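Local coordinates for protein glycinin A3B4 subunit (Glycine max, PDB 2D5H) that probably serves as a seed storage protein of the 11S globulin family, built on two cupin domains and assembled with further copies of itself, at residues Trp384-Asn389 with Val451-Lys456; Leu367-Val372 with Val442-His447; Ile392-Gly397 with Leu416-Leu421; Ala43-Ser48 with Asp148-Asn153. All blocks are in the same frame, centred on the assembly; numbering follows the deposited sequence.

Interaction 1: residues Trp384-Asn389 with Val451-Lys456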
loop_
_atom_site.group_PDB
_atom_site.type_symbol
_atom_site.label_atom_id
_atom_site.label_comp_id
_atom_site.label_asym_id
_atom_site.label_seq_id
_atom_site.Cartn_x
_atom_site.Cartn_y
_atom_site.Cartn_z
ATOM N N TRP A 384 24.339 -3.135 2.454
ATOM C CA TRP A 384 23.075 -2.523 2.846
ATOM C C TRP A 384 21.940 -3.073 1.991
ATOM O O TRP A 384 22.166 -3.529 0.871
ATOM C CB TRP A 384 23.158 -0.998 2.693
ATOM C CG TRP A 384 23.085 -0.525 1.272
ATOM C CD1 TRP A 384 21.954 -0.291 0.543
ATOM C CD2 TRP A 384 24.186 -0.279 0.389
ATOM N NE1 TRP A 384 22.280 0.079 -0.737
ATOM C CE2 TRP A 384 23.644 0.094 -0.860
ATOM C CE3 TRP A 384 25.577 -0.342 0.531
ATOM C CZ2 TRP A 384 24.446 0.405 -1.961
ATOM C CZ3 TRP A 384 26.375 -0.032 -0.564
ATOM C CH2 TRP A 384 25.806 0.337 -1.794
ATOM N N ASN A 385 20.722 -3.033 2.523
ATOM C CA ASN A 385 19.555 -3.525 1.794
ATOM C C ASN A 385 18.906 -2.415 0.973
ATOM O O ASN A 385 18.360 -1.458 1.523
ATOM C CB ASN A 385 18.529 -4.120 2.766
ATOM C CG ASN A 385 18.968 -5.459 3.336
ATOM O OD1 ASN A 385 19.949 -5.547 4.077
ATOM N ND2 ASN A 385 18.241 -6.511 2.987
ATOM N N LEU A 386 18.969 -2.559 -0.346
ATOM C CA LEU A 386 18.409 -1.581 -1.270
ATOM C C LEU A 386 16.930 -1.269 -1.065
ATOM O O LEU A 386 16.495 -0.145 -1.310
ATOM C CB LEU A 386 18.607 -2.043 -2.717
ATOM C CG LEU A 386 20.003 -1.999 -3.346
ATOM C CD1 LEU A 386 20.967 -2.852 -2.551
ATOM C CD2 LEU A 386 19.921 -2.492 -4.782
ATOM N N ASN A 387 16.154 -2.251 -0.614
ATOM C CA ASN A 387 14.722 -2.030 -0.439
ATOM C C ASN A 387 14.041 -2.947 0.565
ATOM O O ASN A 387 13.117 -3.670 0.199
ATOM C CB ASN A 387 14.025 -2.197 -1.788
ATOM C CG ASN A 387 14.228 -3.585 -2.377
ATOM O OD1 ASN A 387 13.779 -3.874 -3.486
ATOM N ND2 ASN A 387 14.906 -4.451 -1.633
ATOM N N ALA A 388 14.470 -2.923 1.823
ATOM C CA ALA A 388 13.843 -3.785 2.821
ATOM C C ALA A 388 14.398 -3.646 4.229
ATOM O O ALA A 388 15.594 -3.433 4.424
ATOM C CB ALA A 388 13.944 -5.245 2.380
ATOM N N ASN A 389 13.511 -3.767 5.211
ATOM C CA ASN A 389 13.914 -3.700 6.607
ATOM C C ASN A 389 14.410 -5.089 6.972
ATOM O O ASN A 389 13.731 -6.084 6.723
ATOM C CB ASN A 389 12.733 -3.318 7.493
ATOM C CG ASN A 389 12.283 -1.895 7.273
ATOM O OD1 ASN A 389 13.069 -0.959 7.411
ATOM N ND2 ASN A 389 11.015 -1.721 6.929
ATOM N N VAL A 451 16.771 -6.881 -2.068
ATOM C CA VAL A 451 18.033 -6.779 -2.786
ATOM C C VAL A 451 19.015 -5.912 -2.005
ATOM O O VAL A 451 18.679 -4.802 -1.594
ATOM C CB VAL A 451 17.816 -6.157 -4.180
ATOM C CG1 VAL A 451 19.123 -6.121 -4.947
ATOM C CG2 VAL A 451 16.775 -6.953 -4.944
ATOM N N SER A 452 20.223 -6.425 -1.790
ATOM C CA SER A 452 21.243 -5.678 -1.063
ATOM C C SER A 452 22.545 -5.658 -1.853
ATOM O O SER A 452 22.706 -6.394 -2.828
ATOM C CB SER A 452 21.492 -6.299 0.315
ATOM O OG SER A 452 22.166 -7.538 0.208
ATOM N N SER A 453 23.472 -4.805 -1.432
ATOM C CA SER A 453 24.761 -4.702 -2.098
ATOM C C SER A 453 25.858 -4.289 -1.129
ATOM O O SER A 453 25.596 -3.644 -0.110
ATOM C CB SER A 453 24.687 -3.697 -3.248
ATOM O OG SER A 453 23.778 -4.138 -4.240
ATOM N N TYR A 454 27.087 -4.677 -1.451
ATOM C CA TYR A 454 28.236 -4.349 -0.622
ATOM C C TYR A 454 29.115 -3.320 -1.321
ATOM O O TYR A 454 29.299 -3.362 -2.541
ATOM C CB TYR A 454 29.032 -5.621 -0.307
ATOM C CG TYR A 454 29.342 -6.478 -1.514
ATOM C CD1 TYR A 454 30.527 -6.312 -2.228
ATOM C CD2 TYR A 454 28.440 -7.446 -1.951
ATOM C CE1 TYR A 454 30.806 -7.093 -3.348
ATOM C CE2 TYR A 454 28.706 -8.228 -3.070
ATOM C CZ TYR A 454 29.888 -8.047 -3.764
ATOM O OH TYR A 454 30.146 -8.812 -4.878
ATOM N N ILE A 455 29.644 -2.391 -0.532
ATOM C CA ILE A 455 30.495 -1.318 -1.033
ATOM C C ILE A 455 31.636 -1.797 -1.923
ATOM O O ILE A 455 32.028 -1.103 -2.864
ATOM C CB ILE A 455 31.069 -0.501 0.138
ATOM C CG1 ILE A 455 29.914 0.103 0.943
ATOM C CG2 ILE A 455 31.986 0.592 -0.382
ATOM C CD1 ILE A 455 30.336 0.904 2.142
ATOM N N LYS A 456 32.166 -2.980 -1.631
ATOM C CA LYS A 456 33.260 -3.530 -2.423
ATOM C C LYS A 456 32.876 -3.667 -3.893
ATOM O O LYS A 456 33.728 -3.557 -4.776
ATOM C CB LYS A 456 33.683 -4.896 -1.877
ATOM C CG LYS A 456 34.381 -4.844 -0.524
ATOM C CD LYS A 456 34.864 -6.228 -0.090
ATOM C CE LYS A 456 35.878 -6.809 -1.070
ATOM N NZ LYS A 456 36.357 -8.159 -0.653
#
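Trp384 and Ser453 form an antiparallel hydrogen-bonded pair. Trp384 N gives its hydrogen to Ser453 O over 2.9 Å, and Ser453 N answers with a bond of 2.9 Å to Trp384 O, met nearly along the C=O axis. One residue on, Asn385 and Ser452 make the adjoining non-hydrogen-bonded pair. Beyond the end of strand 379-385 a weak link persists, from Leu386 N to Val451 O, bent to 129° at the hydrogen.

The side chains add mostly apolar contacts. With CG set between the backbone N and the carbonyl carbon (chi1 75°), the Trp384 indole lies back along its partner strand, and CG1 of Ile455 reaches its edge in the ring plane, 3.8 Å from CZ3. A polar atom, Ser453 O, sits over one face of the indole, near the rim. Leu386 forks over Val451 and the serines: CD2 meets Val451 CG1 at 3.7 Å, and CD1 lies 3.9 Å from Ser453 CB. Cutting Leu386 back to an alanine is likely to leave Val451 CG1 without its methyl partner and open a gap beside Ser453.

The second subunit takes up what these segments leave: Trp384 NE1 bonds to O of its Gly128, and its Tyr62 stacks on the indole. Backbone bonds thus fix the register of the two strands, while the large side chains join the second cupin domain to a neighbouring subunit.

Interaction 2: residues Leu367-Val372 with Val442-His447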
loop_
_atom_site.group_PDB
_atom_site.type_symbol
_atom_site.label_atom_id
_atom_site.label_comp_id
_atom_site.label_asym_id
_atom_site.label_seq_id
_atom_site.Cartn_x
_atom_site.Cartn_y
_atom_site.Cartn_z
ATOM N N LEU A 367 7.930 -11.390 1.375
ATOM C CA LEU A 367 8.940 -11.638 2.395
ATOM C C LEU A 367 10.095 -12.455 1.842
ATOM O O LEU A 367 10.019 -13.001 0.742
ATOM C CB LEU A 367 8.329 -12.365 3.600
ATOM C CG LEU A 367 7.278 -11.616 4.424
ATOM C CD1 LEU A 367 6.816 -12.493 5.576
ATOM C CD2 LEU A 367 7.863 -10.316 4.955
ATOM N N SER A 368 11.167 -12.531 2.622
ATOM C CA SER A 368 12.359 -13.274 2.243
ATOM C C SER A 368 13.293 -13.298 3.444
ATOM O O SER A 368 13.060 -12.598 4.431
ATOM C CB SER A 368 13.057 -12.594 1.065
ATOM O OG SER A 368 13.470 -11.285 1.417
ATOM N N ALA A 369 14.347 -14.100 3.361
ATOM C CA ALA A 369 15.302 -14.199 4.455
ATOM C C ALA A 369 16.609 -14.820 3.988
ATOM O O ALA A 369 16.633 -15.587 3.024
ATOM C CB ALA A 369 14.709 -15.021 5.593
ATOM N N GLN A 370 17.693 -14.480 4.676
ATOM C CA GLN A 370 19.008 -15.004 4.336
ATOM C C GLN A 370 19.618 -15.778 5.489
ATOM O O GLN A 370 19.295 -15.540 6.655
ATOM C CB GLN A 370 19.968 -13.874 3.963
ATOM C CG GLN A 370 19.662 -13.159 2.667
ATOM C CD GLN A 370 20.825 -12.295 2.217
ATOM O OE1 GLN A 370 21.336 -11.475 2.982
ATOM N NE2 GLN A 370 21.252 -12.473 0.971
ATOM N N TYR A 371 20.504 -16.708 5.150
ATOM C CA TYR A 371 21.204 -17.499 6.149
ATOM C C TYR A 371 22.684 -17.194 5.965
ATOM O O TYR A 371 23.212 -17.289 4.857
ATOM C CB TYR A 371 20.963 -18.993 5.942
ATOM C CG TYR A 371 21.454 -19.826 7.104
ATOM C CD1 TYR A 371 22.034 -21.077 6.900
ATOM C CD2 TYR A 371 21.336 -19.360 8.413
ATOM C CE1 TYR A 371 22.487 -21.841 7.973
ATOM C CE2 TYR A 371 21.782 -20.114 9.490
ATOM C CZ TYR A 371 22.356 -21.352 9.265
ATOM O OH TYR A 371 22.787 -22.102 10.335
ATOM N N VAL A 372 23.357 -16.823 7.047
ATOM C CA VAL A 372 24.770 -16.489 6.961
ATOM C C VAL A 372 25.614 -17.171 8.029
ATOM O O VAL A 372 25.219 -17.254 9.194
ATOM C CB VAL A 372 24.970 -14.963 7.066
ATOM C CG1 VAL A 372 26.448 -14.621 7.044
ATOM C CG2 VAL A 372 24.242 -14.268 5.929
ATOM N N VAL A 442 20.213 -15.958 11.167
ATOM C CA VAL A 442 19.160 -15.862 10.162
ATOM C C VAL A 442 18.701 -14.408 10.084
ATOM O O VAL A 442 18.630 -13.717 11.102
ATOM C CB VAL A 442 17.951 -16.752 10.526
ATOM C CG1 VAL A 442 17.363 -16.318 11.861
ATOM C CG2 VAL A 442 16.903 -16.674 9.430
ATOM N N VAL A 443 18.393 -13.947 8.876
ATOM C CA VAL A 443 17.957 -12.568 8.679
ATOM C C VAL A 443 16.644 -12.457 7.909
ATOM O O VAL A 443 16.542 -12.895 6.763
ATOM C CB VAL A 443 19.033 -11.753 7.927
ATOM C CG1 VAL A 443 18.595 -10.303 7.801
ATOM C CG2 VAL A 443 20.364 -11.846 8.658
ATOM N N PHE A 444 15.645 -11.862 8.552
ATOM C CA PHE A 444 14.335 -11.666 7.939
ATOM C C PHE A 444 14.327 -10.346 7.168
ATOM O O PHE A 444 14.842 -9.335 7.649
ATOM C CB PHE A 444 13.251 -11.639 9.021
ATOM C CG PHE A 444 13.037 -12.963 9.703
ATOM C CD1 PHE A 444 12.984 -13.042 11.093
ATOM C CD2 PHE A 444 12.861 -14.128 8.957
ATOM C CE1 PHE A 444 12.757 -14.264 11.734
ATOM C CE2 PHE A 444 12.633 -15.353 9.587
ATOM C CZ PHE A 444 12.580 -15.421 10.978
ATOM N N LYS A 445 13.749 -10.360 5.972
ATOM C CA LYS A 445 13.682 -9.162 5.140
ATOM C C LYS A 445 12.283 -8.947 4.570
ATOM O O LYS A 445 11.818 -9.719 3.730
ATOM C CB LYS A 445 14.696 -9.257 3.997
ATOM C CG LYS A 445 16.139 -9.352 4.463
ATOM C CD LYS A 445 17.101 -9.353 3.289
ATOM C CE LYS A 445 18.545 -9.433 3.759
ATOM N NZ LYS A 445 19.501 -9.355 2.619
ATOM N N THR A 446 11.626 -7.885 5.028
ATOM C CA THR A 446 10.273 -7.557 4.589
ATOM C C THR A 446 10.192 -7.172 3.118
ATOM O O THR A 446 10.074 -5.996 2.779
ATOM C CB THR A 446 9.685 -6.405 5.416
ATOM O OG1 THR A 446 10.474 -5.227 5.220
ATOM C CG2 THR A 446 9.675 -6.764 6.894
ATOM N N HIS A 447 10.253 -8.179 2.254
ATOM C CA HIS A 447 10.170 -7.994 0.809
ATOM C C HIS A 447 10.440 -9.341 0.148
ATOM O O HIS A 447 11.469 -9.967 0.397
ATOM C CB HIS A 447 11.192 -6.957 0.332
ATOM C CG HIS A 447 11.026 -6.565 -1.104
ATOM N ND1 HIS A 447 11.191 -7.456 -2.143
ATOM C CD2 HIS A 447 10.697 -5.382 -1.673
ATOM C CE1 HIS A 447 10.970 -6.839 -3.290
ATOM N NE2 HIS A 447 10.667 -5.578 -3.033
#
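Two neighbouring antiparallel strands, 368-374 and 438-445, meet here in the middle of a six-stranded sheet of the second cupin domain, and the contact is buried. Their short segments run 161° apart, with axes 4.6 Å apart at closest approach. Gln370 and Val443 are a hydrogen-bonded pair: Gln370 N reaches Val443 O at 2.9 Å, Val443 N reaches Gln370 O at 2.9 Å, and both donors lie in the carbonyl plane. Ala369 with Phe444 and Tyr371 with Val442 are the non-hydrogen-bonded pairs.

The two faces differ in chemistry. Ala369, Val442 and Phe444 line a largely apolar one, with Tyr371 at one end; Ala369 CB touches Phe444 CD2 at 3.9 Å, and the three pack on Met68 and Ile70 of strand 67-73, from the first cupin domain. On the other, Lys445 is stretched out beyond CG and crosses the Gln370 side chain obliquely; its NZ makes a weak bond of 2.8 Å to OE1, and Gln370 NE2 is held by Thr353 OG1, which fixes how the amide is turned. The side chain of Val443, on this same face, comes within about 4 Å of a bound magnesium ion.

Past the regular pairing, Ser368 OG donates to His447 O over 2.6 Å, just after Thr446 centres an inverse gamma turn. A sheet with a mixed polar face and a largely apolar face turned to the partner domain is consistent with the two-domain cupin fold of 11S globulins.

Interaction 3: residues Ile392-Gly397 with Leu416-Leu421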
loop_
_atom_site.group_PDB
_atom_site.type_symbol
_atom_site.label_atom_id
_atom_site.label_comp_id
_atom_site.label_asym_id
_atom_site.label_seq_id
_atom_site.Cartn_x
_atom_site.Cartn_y
_atom_site.Cartn_z
ATOM N N ILE A 392 17.473 -9.300 12.355
ATOM C CA ILE A 392 18.469 -10.339 12.565
ATOM C C ILE A 392 18.287 -11.127 13.853
ATOM O O ILE A 392 18.091 -10.562 14.932
ATOM C CB ILE A 392 19.906 -9.755 12.549
ATOM C CG1 ILE A 392 20.252 -9.260 11.142
ATOM C CG2 ILE A 392 20.906 -10.808 13.003
ATOM C CD1 ILE A 392 21.673 -8.747 11.000
ATOM N N TYR A 393 18.345 -12.446 13.715
ATOM C CA TYR A 393 18.229 -13.349 14.844
ATOM C C TYR A 393 19.398 -14.311 14.751
ATOM O O TYR A 393 19.587 -14.966 13.725
ATOM C CB TYR A 393 16.925 -14.140 14.795
ATOM C CG TYR A 393 16.787 -15.080 15.965
ATOM C CD1 TYR A 393 16.560 -14.591 17.251
ATOM C CD2 TYR A 393 16.940 -16.456 15.800
ATOM C CE1 TYR A 393 16.489 -15.448 18.343
ATOM C CE2 TYR A 393 16.873 -17.321 16.888
ATOM C CZ TYR A 393 16.648 -16.809 18.152
ATOM O OH TYR A 393 16.580 -17.659 19.228
ATOM N N VAL A 394 20.186 -14.387 15.818
ATOM C CA VAL A 394 21.341 -15.271 15.840
ATOM C C VAL A 394 20.979 -16.650 16.383
ATOM O O VAL A 394 20.493 -16.786 17.508
ATOM C CB VAL A 394 22.481 -14.675 16.692
ATOM C CG1 VAL A 394 23.704 -15.583 16.631
ATOM C CG2 VAL A 394 22.825 -13.277 16.191
ATOM N N THR A 395 21.221 -17.667 15.562
ATOM C CA THR A 395 20.937 -19.051 15.919
ATOM C C THR A 395 22.137 -19.669 16.628
ATOM O O THR A 395 21.983 -20.490 17.532
ATOM C CB THR A 395 20.632 -19.880 14.666
ATOM O OG1 THR A 395 21.744 -19.807 13.766
ATOM C CG2 THR A 395 19.393 -19.352 13.971
ATOM N N ARG A 396 23.330 -19.263 16.207
ATOM C CA ARG A 396 24.570 -19.762 16.790
ATOM C C ARG A 396 25.708 -18.773 16.547
ATOM O O ARG A 396 25.880 -18.275 15.432
ATOM C CB ARG A 396 24.936 -21.114 16.172
ATOM C CG ARG A 396 26.238 -21.691 16.692
ATOM C CD ARG A 396 26.684 -22.893 15.874
ATOM N NE ARG A 396 27.986 -23.398 16.309
ATOM C CZ ARG A 396 29.100 -22.670 16.350
ATOM N NH1 ARG A 396 29.081 -21.393 15.981
ATOM N NH2 ARG A 396 30.238 -23.220 16.756
ATOM N N GLY A 397 26.483 -18.486 17.588
ATOM C CA GLY A 397 27.594 -17.567 17.428
ATOM C C GLY A 397 27.650 -16.443 18.440
ATOM O O GLY A 397 27.034 -16.511 19.503
ATOM N N LEU A 416 27.057 -9.198 19.925
ATOM C CA LEU A 416 25.731 -9.750 19.682
ATOM C C LEU A 416 25.803 -11.268 19.820
ATOM O O LEU A 416 26.426 -11.948 19.003
ATOM C CB LEU A 416 25.250 -9.362 18.280
ATOM C CG LEU A 416 23.747 -9.461 18.006
ATOM C CD1 LEU A 416 22.984 -8.559 18.969
ATOM C CD2 LEU A 416 23.465 -9.055 16.570
ATOM N N ARG A 417 25.163 -11.791 20.863
ATOM C CA ARG A 417 25.161 -13.224 21.138
ATOM C C ARG A 417 23.870 -13.933 20.737
ATOM O O ARG A 417 22.796 -13.334 20.716
ATOM C CB ARG A 417 25.448 -13.460 22.624
ATOM C CG ARG A 417 24.607 -12.609 23.565
ATOM C CD ARG A 417 25.170 -12.633 24.981
ATOM N NE ARG A 417 24.478 -11.700 25.869
ATOM C CZ ARG A 417 24.839 -11.452 27.125
ATOM N NH1 ARG A 417 25.891 -12.065 27.652
ATOM N NH2 ARG A 417 24.150 -10.586 27.856
ATOM N N ARG A 418 24.001 -15.221 20.425
ATOM C CA ARG A 418 22.884 -16.067 20.012
ATOM C C ARG A 418 21.643 -15.884 20.880
ATOM O O ARG A 418 21.736 -15.801 22.106
ATOM C CB ARG A 418 23.302 -17.539 20.046
ATOM C CG ARG A 418 22.211 -18.494 19.605
ATOM C CD ARG A 418 22.058 -19.669 20.562
ATOM N NE ARG A 418 21.749 -19.225 21.920
ATOM C CZ ARG A 418 21.257 -20.011 22.875
ATOM N NH1 ARG A 418 21.010 -21.291 22.625
ATOM N NH2 ARG A 418 21.012 -19.516 24.082
ATOM N N GLY A 419 20.480 -15.832 20.235
ATOM C CA GLY A 419 19.235 -15.668 20.963
ATOM C C GLY A 419 18.709 -14.244 20.984
ATOM O O GLY A 419 17.579 -14.005 21.413
ATOM N N GLN A 420 19.521 -13.298 20.519
ATOM C CA GLN A 420 19.125 -11.895 20.495
ATOM C C GLN A 420 18.523 -11.489 19.155
ATOM O O GLN A 420 18.591 -12.233 18.175
ATOM C CB GLN A 420 20.328 -11.001 20.806
ATOM C CG GLN A 420 20.978 -11.286 22.150
ATOM C CD GLN A 420 22.215 -10.442 22.397
ATOM O OE1 GLN A 420 23.137 -10.421 21.582
ATOM N NE2 GLN A 420 22.243 -9.748 23.530
ATOM N N LEU A 421 17.938 -10.296 19.125
ATOM C CA LEU A 421 17.309 -9.765 17.922
ATOM C C LEU A 421 17.831 -8.358 17.630
ATOM O O LEU A 421 18.085 -7.574 18.549
ATOM C CB LEU A 421 15.789 -9.725 18.106
ATOM C CG LEU A 421 14.936 -9.417 16.872
ATOM C CD1 LEU A 421 15.117 -10.524 15.847
ATOM C CD2 LEU A 421 13.476 -9.299 17.272
#
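A classic beta bulge and a type II turn meet where the chain turns a corner in the second cupin domain, leaving strand 390-394 for strand 397-404. Thr395 and Arg396 form the bulge, both facing Glu440, while the turn runs from Arg417 to Gln420. Just before the bulge, Val394 O accepts Gly419 N of the turn in a bond 2.9 Å long and fairly straight, 157° at the hydrogen; Arg418 N adds a long, weak one to Gly397 O.

Beside the turn, Val394 lays its CG1 branch, anti to the backbone N (chi1 -177°), on Arg418 CA at 3.5 Å, and its other methyl, CG2, lies 4.3 Å from Leu416 CD2. Further along, Tyr393 and Leu421 make an antiparallel non-hydrogen-bonded pair, with Leu421 CA sending a CH to Ile392 O at 3.2 Å. Leu421 also packs on Val47 of strand 46-52, in the first cupin domain. Gln420 folds its amide back so that OE1 accepts Arg417 N from above the carbonyl plane.

Gly419 is third in the turn with a positive phi of 99°, where a CB would press on the preceding carbonyl O. The Tyr393 hydroxyl end lies alongside this glycine, OH being 3.7 Å from Gly419 CA.

Interaction 4: residues Ala43-Ser48 with Asp148-Asn153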
loop_
_atom_site.group_PDB
_atom_site.type_symbol
_atom_site.label_atom_id
_atom_site.label_comp_id
_atom_site.label_asym_id
_atom_site.label_seq_id
_atom_site.Cartn_x
_atom_site.Cartn_y
_atom_site.Cartn_z
ATOM N N ALA A 43 10.228 -1.253 11.579
ATOM C CA ALA A 43 10.208 -2.363 10.631
ATOM C C ALA A 43 8.778 -2.838 10.377
ATOM O O ALA A 43 8.505 -3.522 9.388
ATOM C CB ALA A 43 11.056 -3.517 11.160
ATOM N N GLY A 44 7.871 -2.470 11.275
ATOM C CA GLY A 44 6.484 -2.867 11.128
ATOM C C GLY A 44 6.289 -4.361 11.292
ATOM O O GLY A 44 5.458 -4.970 10.620
ATOM N N VAL A 45 7.062 -4.956 12.195
ATOM C CA VAL A 45 6.968 -6.387 12.447
ATOM C C VAL A 45 7.306 -6.720 13.889
ATOM O O VAL A 45 7.824 -5.885 14.630
ATOM C CB VAL A 45 7.929 -7.183 11.539
ATOM C CG1 VAL A 45 7.550 -6.996 10.082
ATOM C CG2 VAL A 45 9.358 -6.731 11.780
ATOM N N THR A 46 6.998 -7.950 14.281
ATOM C CA THR A 46 7.287 -8.430 15.623
ATOM C C THR A 46 7.707 -9.893 15.500
ATOM O O THR A 46 7.466 -10.526 14.471
ATOM C CB THR A 46 6.062 -8.301 16.548
ATOM O OG1 THR A 46 6.381 -8.832 17.839
ATOM C CG2 THR A 46 4.872 -9.040 15.969
ATOM N N VAL A 47 8.338 -10.429 16.537
ATOM C CA VAL A 47 8.803 -11.808 16.486
ATOM C C VAL A 47 8.244 -12.685 17.597
ATOM O O VAL A 47 7.860 -12.197 18.663
ATOM C CB VAL A 47 10.343 -11.865 16.546
ATOM C CG1 VAL A 47 10.821 -13.260 16.203
ATOM C CG2 VAL A 47 10.940 -10.839 15.597
ATOM N N SER A 48 8.210 -13.989 17.334
ATOM C CA SER A 48 7.705 -14.965 18.291
ATOM C C SER A 48 8.508 -16.259 18.216
ATOM O O SER A 48 8.424 -16.993 17.233
ATOM C CB SER A 48 6.229 -15.260 18.007
ATOM O OG SER A 48 5.726 -16.247 18.891
ATOM N N ASP A 148 4.803 -10.458 10.238
ATOM C CA ASP A 148 4.754 -9.313 9.334
ATOM C C ASP A 148 3.408 -8.599 9.461
ATOM O O ASP A 148 2.620 -8.562 8.516
ATOM C CB ASP A 148 4.963 -9.780 7.889
ATOM C CG ASP A 148 5.037 -8.628 6.906
ATOM O OD1 ASP A 148 5.242 -8.887 5.702
ATOM O OD2 ASP A 148 4.894 -7.464 7.337
ATOM N N THR A 149 3.161 -8.030 10.638
ATOM C CA THR A 149 1.915 -7.328 10.915
ATOM C C THR A 149 1.672 -6.117 10.022
ATOM O O THR A 149 0.524 -5.739 9.784
ATOM C CB THR A 149 1.867 -6.854 12.377
ATOM O OG1 THR A 149 2.990 -6.004 12.641
ATOM C CG2 THR A 149 1.897 -8.043 13.320
ATOM N N SER A 150 2.745 -5.508 9.530
ATOM C CA SER A 150 2.619 -4.336 8.672
ATOM C C SER A 150 2.458 -4.705 7.200
ATOM O O SER A 150 2.701 -3.881 6.318
ATOM C CB SER A 150 3.839 -3.428 8.828
ATOM O OG SER A 150 5.010 -4.081 8.369
ATOM N N ASN A 151 2.051 -5.939 6.931
ATOM C CA ASN A 151 1.864 -6.372 5.553
ATOM C C ASN A 151 0.562 -5.780 5.019
ATOM O O ASN A 151 -0.349 -5.470 5.786
ATOM C CB ASN A 151 1.819 -7.898 5.474
ATOM C CG ASN A 151 1.927 -8.410 4.049
ATOM O OD1 ASN A 151 1.103 -8.088 3.194
ATOM N ND2 ASN A 151 2.953 -9.212 3.787
ATOM N N PHE A 152 0.479 -5.622 3.704
ATOM C CA PHE A 152 -0.711 -5.058 3.084
ATOM C C PHE A 152 -1.869 -6.049 3.056
ATOM O O PHE A 152 -2.891 -5.806 2.414
ATOM C CB PHE A 152 -0.385 -4.572 1.664
ATOM C CG PHE A 152 0.153 -5.646 0.755
ATOM C CD1 PHE A 152 -0.678 -6.649 0.264
ATOM C CD2 PHE A 152 1.494 -5.644 0.378
ATOM C CE1 PHE A 152 -0.183 -7.636 -0.591
ATOM C CE2 PHE A 152 2.000 -6.625 -0.475
ATOM C CZ PHE A 152 1.161 -7.623 -0.961
ATOM N N ASN A 153 -1.705 -7.168 3.754
ATOM C CA ASN A 153 -2.751 -8.182 3.815
ATOM C C ASN A 153 -3.562 -7.987 5.087
ATOM O O ASN A 153 -4.763 -8.243 5.116
ATOM C CB ASN A 153 -2.141 -9.585 3.787
ATOM C CG ASN A 153 -1.492 -9.910 2.454
ATOM O OD1 ASN A 153 -2.133 -9.834 1.403
ATOM N ND2 ASN A 153 -0.213 -10.279 2.489
#
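The Asp148 carboxylate is the flat group that touches Val45: its OD2 lies 3.8 Å from the CG1 methyl, and the two side chains run obliquely past each other. Its OD1 is met from above the carboxylate plane, 59° out of it, by Asn151 ND2 at 3.0 Å, a bond internal to the type I turn from Asp148 to Asn151. That turn is closed by Asn151 N on Asp148 O at 3.1 Å. The carboxylate comes back beside Val45 because Asp148 chi1 is -175°, which puts CG opposite the backbone N.

Gly44 comes just after a helix, with positive phi, and turns its carbonyl to the turn. The place of Gly44 O is less sure, but as modelled it accepts Ser150 N at 3.0 Å; a too-short approach by the Ser150 hydroxyl is doubtful. Methyl meets methyl beyond this, Thr46 CG2 lying 4.1 Å from Thr149 CG2.

A leucine in place of Asp148 would probably leave Asn151 ND2 without its partner inside the turn and the amide freer to swing. The polar part of the contact appears to centre on one backbone carbonyl received by a turn that an acid and an amide brace from within, joining the lead-in to strand 46-52 to the loop after strand 141-147.

How the interactions relate
Interactions 2 and 4 are buried, whereas 1 and 3 are partly buried, with exposed arginines in interaction 3 and a neighbouring subunit against interaction 1. Interactions 2 and 3 share one sheet: strands 438-445 and 390-394 are neighbours, and Tyr393 O probably accepts Val442 N. Interaction 1 meets interaction 2 through a probable bond from Thr446 N to Asn389 O and adjoins interaction 3 along the chain. Interaction 4 belongs to the first cupin domain, yet packs on the second through Thr446 on Val45 and Leu421 on Val47. Paired strand bonds carry interactions 1 and 2; where the chain bends, in 3 and 4, turns and isolated carbonyl bonds take over.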